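Local coordinates for protein N-ACETYLMURAMOYL-L-ALANINE AMIDASE CwlV (Paenibacillus polymyxa, PDB 1JWQ) that probably hydrolyses, through its zinc-dependent catalytic domain, the amide bond between N-acetylmuramic acid and L-alanine in bacterial cell-wall peptidoglycan, at residues V75-H80 / K102-V107; F128-E133 / A138-V143. All blocks are in the same frame, centred on the assembly; numbering follows the deposited sequence.

Interaction 1. Residues V75-H80 / K102-V107; sequences VFVSIH and KAFANV. With ZN (zinc ion), chain B.
Phe104 reaches from the first turn of helix 102-116 to strand 75-82 and carries this contact almost alone, its ring lodged against Val75 and Val77. Its CG lies anti to the backbone N (chi1 178°), which sends the ring away from the helix until CE2 and CZ, at its outer end, meet the strand. Val75 comes over one face: its CG1 stands 4.2 Å from the centroid of the Phe104 ring, nearly on the normal, a CH-pi contact. Val77 instead meets the rim, near the ring plane, where its CG2 packs 3.5 Å from Phe104 CZ. At the edge too lies a carbonyl, with Phe76 O 3.7 Å from Phe104 CE2. Two beta-branched valines suit this strand, since their methyls stand close to the backbone and grip a flat ring from two directions, while Tyr175 and Pro137 add to the surroundings of Phe104.

The packing is tight only at this end. The axes of the segments 75-80 and 102-107 come no closer than 10.5 Å (crossing angle -56°), a gap that the large side chain of Phe104 spans. On the outward side of the helix, Lys102, Ala103 and Asn106 are exposed, as fits their polar or small side chains.

Phe76 points away from the helix, and farther along the strand His80 binds zinc through ND1 at 2.2 Å. Its NE2 donates a weak hydrogen bond to Ser78 OG, which is in turn bonded to Asp7. His10 and Glu26 complete the protein ligands, with two waters. A helix packed on a strand of the sheet's parallel part, whose C-terminal end supplies a metal ligand, is characteristic of the open alpha-beta-alpha fold of zinc-dependent N-acetylmuramoyl-L-alanine amidases.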
ATOM      1  N   VAL A  75       1.794 -10.242  -8.058  1.00 12.44           N
ATOM      2  CA  VAL A  75       1.582  -9.733  -6.707  1.00 11.65           C
ATOM      3  C   VAL A  75       0.626  -8.556  -6.754  1.00 11.14           C
ATOM      4  O   VAL A  75       0.473  -7.897  -7.783  1.00  9.99           O
ATOM      5  CB  VAL A  75       2.887  -9.260  -6.026  1.00 12.52           C
ATOM      6  CG1 VAL A  75       3.833 -10.434  -5.845  1.00 14.27           C
ATOM      7  CG2 VAL A  75       3.537  -8.150  -6.841  1.00 14.36           C
ATOM      8  N   PHE A  76      -0.016  -8.300  -5.621  1.00  9.85           N
ATOM      9  CA  PHE A  76      -0.962  -7.206  -5.492  1.00  9.51           C
ATOM     10  C   PHE A  76      -0.650  -6.491  -4.184  1.00  9.36           C
ATOM     11  O   PHE A  76      -0.506  -7.122  -3.143  1.00 11.13           O
ATOM     12  CB  PHE A  76      -2.386  -7.766  -5.481  1.00  9.51           C
ATOM     13  CG  PHE A  76      -3.460  -6.730  -5.289  1.00  9.25           C
ATOM     14  CD1 PHE A  76      -3.885  -6.380  -4.012  1.00  9.75           C
ATOM     15  CD2 PHE A  76      -4.075  -6.134  -6.389  1.00 10.43           C
ATOM     16  CE1 PHE A  76      -4.912  -5.454  -3.828  1.00  7.81           C
ATOM     17  CE2 PHE A  76      -5.103  -5.206  -6.221  1.00  9.47           C
ATOM     18  CZ  PHE A  76      -5.522  -4.866  -4.935  1.00  9.67           C
ATOM     19  N   VAL A  77      -0.516  -5.175  -4.250  1.00  9.55           N
ATOM     20  CA  VAL A  77      -0.231  -4.391  -3.059  1.00  9.06           C
ATOM     21  C   VAL A  77      -1.204  -3.230  -2.985  1.00  7.40           C
ATOM     22  O   VAL A  77      -1.264  -2.401  -3.894  1.00  9.05           O
ATOM     23  CB  VAL A  77       1.201  -3.811  -3.074  1.00  8.03           C
ATOM     24  CG1 VAL A  77       1.442  -2.986  -1.811  1.00 10.67           C
ATOM     25  CG2 VAL A  77       2.226  -4.938  -3.167  1.00  9.32           C
ATOM     26  N   SER A  78      -1.975  -3.183  -1.906  1.00  8.41           N
ATOM     27  CA  SER A  78      -2.923  -2.097  -1.710  1.00  6.91           C
ATOM     28  C   SER A  78      -2.305  -1.176  -0.666  1.00  8.50           C
ATOM     29  O   SER A  78      -1.867  -1.632   0.389  1.00  9.92           O
ATOM     30  CB  SER A  78      -4.268  -2.638  -1.227  1.00  7.92           C
ATOM     31  OG  SER A  78      -5.237  -1.603  -1.217  1.00  8.68           O
ATOM     32  N   ILE A  79      -2.245   0.115  -0.981  1.00  8.28           N
ATOM     33  CA  ILE A  79      -1.650   1.097  -0.088  1.00  9.37           C
ATOM     34  C   ILE A  79      -2.716   1.953   0.583  1.00  8.33           C
ATOM     35  O   ILE A  79      -3.580   2.528  -0.077  1.00 10.45           O
ATOM     36  CB  ILE A  79      -0.659   1.999  -0.849  1.00  9.52           C
ATOM     37  CG1 ILE A  79       0.449   1.140  -1.471  1.00 11.30           C
ATOM     38  CG2 ILE A  79      -0.055   3.019   0.104  1.00 11.57           C
ATOM     39  CD1 ILE A  79       1.460   1.937  -2.296  1.00 11.15           C
ATOM     40  N   HIS A  80      -2.637   2.015   1.905  1.00  9.46           N
ATOM     41  CA  HIS A  80      -3.596   2.752   2.713  1.00  9.42           C
ATOM     42  C   HIS A  80      -2.925   3.503   3.857  1.00  9.94           C
ATOM     43  O   HIS A  80      -1.732   3.347   4.111  1.00 10.36           O
ATOM     44  CB  HIS A  80      -4.612   1.774   3.314  1.00  8.41           C
ATOM     45  CG  HIS A  80      -5.558   1.187   2.315  1.00  9.48           C
ATOM     46  ND1 HIS A  80      -6.864   1.606   2.195  1.00  9.43           N
ATOM     47  CD2 HIS A  80      -5.388   0.210   1.392  1.00  6.20           C
ATOM     48  CE1 HIS A  80      -7.463   0.912   1.245  1.00 10.07           C
ATOM     49  NE2 HIS A  80      -6.590   0.058   0.741  1.00  8.83           N
ATOM     50  N   LYS A 102       1.200 -14.924   2.842  1.00 13.41           N
ATOM     51  CA  LYS A 102       2.058 -14.704   4.002  1.00 13.40           C
ATOM     52  C   LYS A 102       3.539 -14.505   3.688  1.00 13.42           C
ATOM     53  O   LYS A 102       4.181 -13.632   4.274  1.00 13.36           O
ATOM     54  CB  LYS A 102       1.892 -15.848   5.008  1.00 15.66           C
ATOM     55  CG  LYS A 102       0.449 -16.073   5.431  1.00 21.48           C
ATOM     56  CD  LYS A 102       0.342 -17.063   6.586  1.00 27.08           C
ATOM     57  CE  LYS A 102       0.896 -16.470   7.873  1.00 29.66           C
ATOM     58  NZ  LYS A 102       0.732 -17.392   9.032  1.00 32.14           N
ATOM     59  N   ALA A 103       4.081 -15.302   2.770  1.00 11.30           N
ATOM     60  CA  ALA A 103       5.494 -15.182   2.417  1.00 12.05           C
ATOM     61  C   ALA A 103       5.771 -13.779   1.905  1.00 11.58           C
ATOM     62  O   ALA A 103       6.748 -13.143   2.292  1.00 13.15           O
ATOM     63  CB  ALA A 103       5.862 -16.208   1.352  1.00 11.69           C
ATOM     64  N   PHE A 104       4.895 -13.302   1.031  1.00 11.54           N
ATOM     65  CA  PHE A 104       5.036 -11.971   0.468  1.00 11.95           C
ATOM     66  C   PHE A 104       4.893 -10.923   1.576  1.00 10.98           C
ATOM     67  O   PHE A 104       5.654  -9.964   1.626  1.00 11.97           O
ATOM     68  CB  PHE A 104       3.987 -11.770  -0.630  1.00 11.29           C
ATOM     69  CG  PHE A 104       4.007 -10.404  -1.265  1.00 10.24           C
ATOM     70  CD1 PHE A 104       5.206  -9.722  -1.469  1.00 10.46           C
ATOM     71  CD2 PHE A 104       2.823  -9.818  -1.692  1.00  8.93           C
ATOM     72  CE1 PHE A 104       5.216  -8.469  -2.096  1.00  9.49           C
ATOM     73  CE2 PHE A 104       2.819  -8.572  -2.318  1.00 10.79           C
ATOM     74  CZ  PHE A 104       4.022  -7.895  -2.520  1.00  8.62           C
ATOM     75  N   ALA A 105       3.924 -11.102   2.469  1.00 10.50           N
ATOM     76  CA  ALA A 105       3.752 -10.143   3.558  1.00 10.68           C
ATOM     77  C   ALA A 105       5.034 -10.069   4.393  1.00 10.83           C
ATOM     78  O   ALA A 105       5.471  -8.987   4.782  1.00 10.40           O
ATOM     79  CB  ALA A 105       2.572 -10.543   4.443  1.00 11.46           C
ATOM     80  N   ASN A 106       5.638 -11.223   4.660  1.00 12.46           N
ATOM     81  CA  ASN A 106       6.874 -11.263   5.440  1.00 13.85           C
ATOM     82  C   ASN A 106       7.996 -10.499   4.741  1.00 13.31           C
ATOM     83  O   ASN A 106       8.673  -9.679   5.357  1.00 15.33           O
ATOM     84  CB  ASN A 106       7.321 -12.711   5.682  1.00 15.64           C
ATOM     85  CG  ASN A 106       6.406 -13.456   6.639  1.00 21.93           C
ATOM     86  OD1 ASN A 106       5.999 -12.922   7.668  1.00 23.48           O
ATOM     87  ND2 ASN A 106       6.093 -14.706   6.311  1.00 26.30           N
ATOM     88  N   VAL A 107       8.199 -10.768   3.455  1.00 12.45           N
ATOM     89  CA  VAL A 107       9.251 -10.077   2.716  1.00 12.78           C
ATOM     90  C   VAL A 107       8.924  -8.589   2.632  1.00 12.54           C
ATOM     91  O   VAL A 107       9.771  -7.743   2.916  1.00 12.55           O
ATOM     92  CB  VAL A 107       9.423 -10.664   1.292  1.00 12.53           C
ATOM     93  CG1 VAL A 107      10.459  -9.859   0.501  1.00 13.51           C
ATOM     94  CG2 VAL A 107       9.861 -12.123   1.391  1.00 13.78           C
TER
HETATM   95 ZN    ZN B1001      -7.914   2.905   3.589  1.00 16.91          ZN
HETATM   96  O   HOH W   1      -7.355   2.527   5.495  1.00 13.11           O
HETATM   97  O   HOH W   2      -9.398   1.281   4.079  1.00 15.64           O

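Interaction 2. Residues F128-E133 / A138-V143; sequences FHVIRE and AVLLEV
Ile131, in the short helix 129-132, comes close to Ala138 at the start of strand 138-145, their CA atoms 5.1 Å apart. Phe128 holds the N-cap position, and its O accepts a backbone bond from Ile131 N. The two backbones are joined through water 3, which donates to both Ile131 O and Ala138 O, the latter at 2.7 Å. It thus satisfies two carbonyls that could not bond each other; Ile131 O has a second partner in Arg98.

Among the side chains, Ile131 lies against the strand backbone itself. With CG1 set between the backbone N and the carbonyl carbon (chi1 54°), Ile131 CG2 is left anti to the carbonyl carbon and settles 3.5 Å from Val139 C; it also touches Ala138 CB and Leu140 CB, the latter at 3.9 Å. The small Ala138 lets the helix come this near, whereas the longer Leu140 reaches on to Val130 and Phe128. Leu140 CD1 fits between two partners, 4.0 Å from Val130 CG2 and 3.9 Å from Phe128 CD1, and approaches the Phe128 ring obliquely. The side chains of Val130, Ile131 and Phe128 each cross that of Leu140 at about a right angle.

On the outer side of the turn, Arg132 NE forms a salt bridge with Glu133 OE1, which offers its anti lone pair and lies in the guanidinium plane. Leu140 also packs on His80, and the Leu140 side chain is about 6 Å from the zinc ion. The arrangement is a short helix folded back on the strand that follows it, an apolar cover over the sheet next to the zinc site of this amidase catalytic domain.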
ATOM      1  N   PHE A 128      -9.902  -8.169   4.364  1.00 13.31           N
ATOM      2  CA  PHE A 128     -10.187  -7.065   3.455  1.00 11.58           C
ATOM      3  C   PHE A 128     -10.397  -7.606   2.047  1.00 11.27           C
ATOM      4  O   PHE A 128      -9.599  -8.398   1.549  1.00 10.86           O
ATOM      5  CB  PHE A 128      -9.024  -6.070   3.480  1.00 12.77           C
ATOM      6  CG  PHE A 128      -8.676  -5.582   4.863  1.00 15.59           C
ATOM      7  CD1 PHE A 128      -7.348  -5.468   5.260  1.00 16.08           C
ATOM      8  CD2 PHE A 128      -9.678  -5.251   5.774  1.00 19.27           C
ATOM      9  CE1 PHE A 128      -7.017  -5.035   6.541  1.00 15.83           C
ATOM     10  CE2 PHE A 128      -9.356  -4.817   7.062  1.00 20.36           C
ATOM     11  CZ  PHE A 128      -8.024  -4.709   7.445  1.00 19.66           C
ATOM     12  N   HIS A 129     -11.475  -7.160   1.414  1.00 10.84           N
ATOM     13  CA  HIS A 129     -11.848  -7.602   0.077  1.00 11.25           C
ATOM     14  C   HIS A 129     -10.701  -7.733  -0.922  1.00  9.45           C
ATOM     15  O   HIS A 129     -10.499  -8.795  -1.502  1.00 10.02           O
ATOM     16  CB  HIS A 129     -12.912  -6.656  -0.496  1.00 12.19           C
ATOM     17  CG  HIS A 129     -13.510  -7.124  -1.787  1.00 14.48           C
ATOM     18  ND1 HIS A 129     -14.851  -7.412  -1.922  1.00 17.10           N
ATOM     19  CD2 HIS A 129     -12.953  -7.352  -3.001  1.00 16.07           C
ATOM     20  CE1 HIS A 129     -15.094  -7.798  -3.163  1.00 16.75           C
ATOM     21  NE2 HIS A 129     -13.960  -7.769  -3.838  1.00 15.51           N
ATOM     22  N   VAL A 130      -9.946  -6.660  -1.125  1.00 10.54           N
ATOM     23  CA  VAL A 130      -8.868  -6.705  -2.108  1.00  9.13           C
ATOM     24  C   VAL A 130      -7.775  -7.746  -1.876  1.00  7.65           C
ATOM     25  O   VAL A 130      -7.145  -8.188  -2.837  1.00  8.62           O
ATOM     26  CB  VAL A 130      -8.224  -5.307  -2.301  1.00  9.26           C
ATOM     27  CG1 VAL A 130      -9.296  -4.309  -2.739  1.00 10.24           C
ATOM     28  CG2 VAL A 130      -7.557  -4.846  -1.024  1.00 11.39           C
ATOM     29  N   ILE A 131      -7.540  -8.151  -0.629  1.00  8.74           N
ATOM     30  CA  ILE A 131      -6.513  -9.163  -0.387  1.00  9.05           C
ATOM     31  C   ILE A 131      -7.131 -10.550  -0.175  1.00  8.61           C
ATOM     32  O   ILE A 131      -6.431 -11.562  -0.144  1.00  9.20           O
ATOM     33  CB  ILE A 131      -5.587  -8.778   0.813  1.00  9.26           C
ATOM     34  CG1 ILE A 131      -6.404  -8.484   2.078  1.00  8.35           C
ATOM     35  CG2 ILE A 131      -4.767  -7.540   0.443  1.00  8.81           C
ATOM     36  CD1 ILE A 131      -5.533  -8.226   3.319  1.00  7.59           C
ATOM     37  N   ARG A 132      -8.455 -10.583  -0.058  1.00 10.02           N
ATOM     38  CA  ARG A 132      -9.186 -11.832   0.132  1.00 10.07           C
ATOM     39  C   ARG A 132      -9.616 -12.449  -1.194  1.00 11.86           C
ATOM     40  O   ARG A 132      -9.445 -13.648  -1.415  1.00 12.42           O
ATOM     41  CB  ARG A 132     -10.444 -11.590   0.966  1.00 11.88           C
ATOM     42  CG  ARG A 132     -11.348 -12.812   1.059  1.00 14.63           C
ATOM     43  CD  ARG A 132     -12.632 -12.501   1.810  1.00 14.89           C
ATOM     44  NE  ARG A 132     -13.484 -11.564   1.082  1.00 15.50           N
ATOM     45  CZ  ARG A 132     -13.878 -10.385   1.556  1.00 16.95           C
ATOM     46  NH1 ARG A 132     -13.497  -9.990   2.762  1.00 15.72           N
ATOM     47  NH2 ARG A 132     -14.659  -9.602   0.824  1.00 16.29           N
ATOM     48  N   GLU A 133     -10.187 -11.618  -2.062  1.00 11.10           N
ATOM     49  CA  GLU A 133     -10.696 -12.067  -3.354  1.00 12.51           C
ATOM     50  C   GLU A 133      -9.636 -12.238  -4.433  1.00 13.07           C
ATOM     51  O   GLU A 133      -9.898 -12.845  -5.470  1.00 12.03           O
ATOM     52  CB  GLU A 133     -11.796 -11.116  -3.828  1.00 12.75           C
ATOM     53  CG  GLU A 133     -12.965 -11.040  -2.851  1.00 14.43           C
ATOM     54  CD  GLU A 133     -13.614 -12.396  -2.604  1.00 16.98           C
ATOM     55  OE1 GLU A 133     -14.025 -12.668  -1.455  1.00 16.08           O
ATOM     56  OE2 GLU A 133     -13.719 -13.188  -3.561  1.00 17.91           O
ATOM     57  N   ALA A 138      -1.156 -11.227  -2.070  1.00 10.67           N
ATOM     58  CA  ALA A 138      -1.691  -9.882  -1.938  1.00  9.31           C
ATOM     59  C   ALA A 138      -1.648  -9.368  -0.518  1.00  7.87           C
ATOM     60  O   ALA A 138      -2.066 -10.048   0.417  1.00 11.06           O
ATOM     61  CB  ALA A 138      -3.135  -9.845  -2.455  1.00  8.36           C
ATOM     62  N   VAL A 139      -1.150  -8.152  -0.358  1.00  8.39           N
ATOM     63  CA  VAL A 139      -1.080  -7.557   0.964  1.00  8.22           C
ATOM     64  C   VAL A 139      -1.632  -6.145   0.940  1.00  8.72           C
ATOM     65  O   VAL A 139      -1.682  -5.498  -0.109  1.00  9.04           O
ATOM     66  CB  VAL A 139       0.367  -7.522   1.495  1.00  9.00           C
ATOM     67  CG1 VAL A 139       0.916  -8.949   1.601  1.00  7.92           C
ATOM     68  CG2 VAL A 139       1.242  -6.677   0.579  1.00 10.39           C
ATOM     69  N   LEU A 140      -2.074  -5.684   2.101  1.00  8.08           N
ATOM     70  CA  LEU A 140      -2.600  -4.336   2.229  1.00  9.33           C
ATOM     71  C   LEU A 140      -1.738  -3.663   3.282  1.00  8.77           C
ATOM     72  O   LEU A 140      -1.556  -4.183   4.383  1.00  8.70           O
ATOM     73  CB  LEU A 140      -4.067  -4.361   2.661  1.00  7.70           C
ATOM     74  CG  LEU A 140      -4.748  -2.991   2.704  1.00  9.21           C
ATOM     75  CD1 LEU A 140      -6.226  -3.133   2.349  1.00 10.08           C
ATOM     76  CD2 LEU A 140      -4.566  -2.374   4.088  1.00  8.65           C
ATOM     77  N   LEU A 141      -1.185  -2.514   2.927  1.00  8.70           N
ATOM     78  CA  LEU A 141      -0.316  -1.794   3.834  1.00  9.42           C
ATOM     79  C   LEU A 141      -1.001  -0.577   4.430  1.00  8.97           C
ATOM     80  O   LEU A 141      -1.573   0.230   3.709  1.00 10.43           O
ATOM     81  CB  LEU A 141       0.947  -1.347   3.089  1.00  9.68           C
ATOM     82  CG  LEU A 141       1.645  -2.398   2.218  1.00  9.50           C
ATOM     83  CD1 LEU A 141       2.844  -1.752   1.528  1.00  9.15           C
ATOM     84  CD2 LEU A 141       2.087  -3.582   3.069  1.00 10.11           C
ATOM     85  N   GLU A 142      -0.970  -0.478   5.753  1.00  9.17           N
ATOM     86  CA  GLU A 142      -1.523   0.681   6.446  1.00 11.02           C
ATOM     87  C   GLU A 142      -0.230   1.348   6.898  1.00 10.65           C
ATOM     88  O   GLU A 142       0.346   0.988   7.923  1.00 11.35           O
ATOM     89  CB  GLU A 142      -2.377   0.239   7.635  1.00 11.23           C
ATOM     90  CG  GLU A 142      -3.746  -0.310   7.234  1.00 13.13           C
ATOM     91  CD  GLU A 142      -4.674   0.762   6.689  1.00 17.20           C
ATOM     92  OE1 GLU A 142      -5.781   0.416   6.215  1.00 18.93           O
ATOM     93  OE2 GLU A 142      -4.305   1.954   6.739  1.00 18.10           O
ATOM     94  N   VAL A 143       0.231   2.307   6.103  1.00 10.50           N
ATOM     95  CA  VAL A 143       1.500   2.980   6.356  1.00 10.67           C
ATOM     96  C   VAL A 143       1.655   3.659   7.707  1.00 11.57           C
ATOM     97  O   VAL A 143       2.691   3.524   8.349  1.00 11.55           O
ATOM     98  CB  VAL A 143       1.802   4.004   5.246  1.00 10.95           C
ATOM     99  CG1 VAL A 143       3.203   4.575   5.431  1.00 11.38           C
ATOM    100  CG2 VAL A 143       1.683   3.331   3.879  1.00 11.71           C
TER
HETATM  101  O   HOH W   3      -3.878 -11.964   1.062  1.00  9.56           O

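Overall arrangement
After strands 2-8 and 47-51 and helices 26-42 and 61-70, the chain enters strand 75-82, runs through strand 92-96 and then reaches helix 102-116; interaction 1 closes this loop across 21 intervening residues. Only afterwards, beyond strand 120-125, does interaction 2 close a much shorter one, with four residues between 128-133 and 138-143. The two are therefore in series, neither nesting nor crossing. They meet in space because strands 75-82 and 138-145 are parallel neighbours in the mixed sheet, joined by probable backbone hydrogen bonds such as His80 N to Leu141 O at 2.8 Å. Together they tie helices 102-116 and 129-132 to these strands, of which 75-82 carries His80 to the zinc and 138-145 brings Leu140 near it.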